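Local coordinates for aldehyde dehydrogenase family protein (Pseudomonas syringae pv. tomato, PDB 6X9L) that probably oxidises long-chain aliphatic aldehydes such as octanal with NAD+ as acceptor, as a member of the aldehyde dehydrogenase family, at residues L310-A315 with K355-G360. The protein carries 1 engineered substitution. Residues are numbered along the deposited sequence; the frame is centred on the assembly and turned at random.
Sequences LAAQTA and KLVCGG
Cys358 meets the helix containing 310-315 along the side that carries Ala312 and Ala315, one turn apart. Followed outward, its side chain begins with CB, which lies 4.3 Å from CB of Ala312. The next atom is the last: chi1 of 78° sets SG between the backbone N and the carbonyl carbon, and from there the sulfur reaches both alanines, at 3.9 Å from CB of Ala315 and 4.2 Å from CA of Ala312. A short, polarisable thiol suits this place, since the helix surface opposite is almost bare backbone and methyl.

Val357 supplies the second contact. Its CG1, anti to the backbone N (chi1 174°), comes within 3.9 Å of Ala312 CB, so the Ala312 methyl is met by both Val357 and Cys358. Valine, at home in a strand, needs only one torsion to turn a methyl of its CB branch to the helix. Alanine fits the two helix positions because its small side chain lets the strand come close: the axes of the short segments approach to 8.0 Å, inclined at 45°. The contact is entirely apolar and modest, burying 141 Å² in all.

Neighbouring strand residues normally point to opposite faces, yet Val357 and Cys358 both turn toward the helix. The explanation is a classic beta bulge, in which the two together face Val377 on strand 376-379. After it, Gly359 and Gly360 take positive phi values, suited to residues without a side chain, and Gly360 N bonds to Thr376 OG1.

Away from the bound NAD and octanal, strand 355-358 is one of the two outermost strands, within this chain, of a seven-stranded mixed sheet, antiparallel to 376-379. A salt bridge from Lys355 to Glu308 adds a polar link between helix and strand. Helix 304-316 packs against the strand through Ala312 and Ala315, while Leu310, Ala311 and Thr314 touch helix 272-284.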
loop_
_atom_site.group_PDB
_atom_site.type_symbol
_atom_site.label_atom_id
_atom_site.label_comp_id
_atom_site.label_asym_id
_atom_site.label_seq_id
_atom_site.Cartn_x
_atom_site.Cartn_y
_atom_site.Cartn_z
ATOM N N LEU A 310 38.517 14.992 11.674
ATOM C CA LEU A 310 37.700 15.954 10.948
ATOM C C LEU A 310 36.304 16.066 11.539
ATOM O O LEU A 310 35.685 17.133 11.465
ATOM C CB LEU A 310 37.623 15.551 9.483
ATOM C CG LEU A 310 38.920 15.773 8.721
ATOM C CD1 LEU A 310 39.055 14.751 7.587
ATOM C CD2 LEU A 310 38.922 17.196 8.192
ATOM N N ALA A 311 35.792 14.979 12.122
ATOM C CA ALA A 311 34.441 14.989 12.679
ATOM C C ALA A 311 34.402 15.708 14.024
ATOM O O ALA A 311 33.510 16.530 14.275
ATOM C CB ALA A 311 33.914 13.557 12.815
ATOM N N ALA A 312 35.361 15.404 14.905
ATOM C CA ALA A 312 35.502 16.163 16.139
ATOM C C ALA A 312 35.656 17.643 15.840
ATOM O O ALA A 312 35.045 18.492 16.502
ATOM C CB ALA A 312 36.711 15.656 16.918
ATOM N N GLN A 313 36.451 17.959 14.820
ATOM C CA GLN A 313 36.715 19.341 14.447
ATOM C C GLN A 313 35.432 20.074 14.065
ATOM O O GLN A 313 35.156 21.171 14.568
ATOM C CB GLN A 313 37.706 19.349 13.295
ATOM C CG GLN A 313 38.610 20.514 13.252
ATOM C CD GLN A 313 39.544 20.422 12.081
ATOM O OE1 GLN A 313 40.086 19.354 11.783
ATOM N NE2 GLN A 313 39.726 21.537 11.389
ATOM N N THR A 314 34.637 19.496 13.166
ATOM C CA THR A 314 33.431 20.197 12.742
ATOM C C THR A 314 32.348 20.150 13.809
ATOM O O THR A 314 31.596 21.122 13.967
ATOM C CB THR A 314 32.921 19.628 11.422
ATOM O OG1 THR A 314 32.653 18.240 11.584
ATOM C CG2 THR A 314 33.983 19.796 10.338
ATOM N N ALA A 315 32.273 19.057 14.571
ATOM C CA ALA A 315 31.344 19.010 15.695
ATOM C C ALA A 315 31.631 20.132 16.686
ATOM O O ALA A 315 30.723 20.875 17.073
ATOM C CB ALA A 315 31.410 17.648 16.384
ATOM N N LYS A 355 34.231 3.964 20.625
ATOM C CA LYS A 355 35.155 5.049 20.917
ATOM C C LYS A 355 34.388 6.365 20.917
ATOM O O LYS A 355 33.686 6.676 19.953
ATOM C CB LYS A 355 36.290 5.098 19.894
ATOM C CG LYS A 355 37.288 6.216 20.134
ATOM C CD LYS A 355 38.146 6.439 18.907
ATOM C CE LYS A 355 39.586 6.760 19.261
ATOM N NZ LYS A 355 40.350 7.171 18.045
ATOM N N LEU A 356 34.520 7.126 22.001
ATOM C CA LEU A 356 33.886 8.435 22.132
ATOM C C LEU A 356 34.841 9.478 21.573
ATOM O O LEU A 356 35.713 9.997 22.270
ATOM C CB LEU A 356 33.535 8.718 23.587
ATOM C CG LEU A 356 32.757 10.002 23.878
ATOM C CD1 LEU A 356 31.373 9.917 23.263
ATOM C CD2 LEU A 356 32.674 10.275 25.365
ATOM N N VAL A 357 34.675 9.781 20.287
ATOM C CA VAL A 357 35.538 10.757 19.630
ATOM C C VAL A 357 35.331 12.141 20.228
ATOM O O VAL A 357 36.278 12.924 20.360
ATOM C CB VAL A 357 35.268 10.765 18.115
ATOM C CG1 VAL A 357 36.046 11.888 17.429
ATOM C CG2 VAL A 357 35.570 9.399 17.499
ATOM N N CYS A 358 34.093 12.472 20.578
ATOM C CA CYS A 358 33.737 13.784 21.105
ATOM C C CYS A 358 32.278 13.710 21.534
ATOM O O CYS A 358 31.588 12.723 21.264
ATOM C CB CYS A 358 33.946 14.881 20.069
ATOM S SG CYS A 358 32.625 14.920 18.861
ATOM N N GLY A 359 31.804 14.774 22.192
ATOM C CA GLY A 359 30.477 14.729 22.778
ATOM C C GLY A 359 30.492 13.882 24.040
ATOM O O GLY A 359 31.520 13.717 24.684
ATOM N N GLY A 360 29.339 13.312 24.370
ATOM C CA GLY A 360 29.187 12.542 25.583
ATOM C C GLY A 360 27.844 12.818 26.221
ATOM O O GLY A 360 27.017 13.544 25.660
#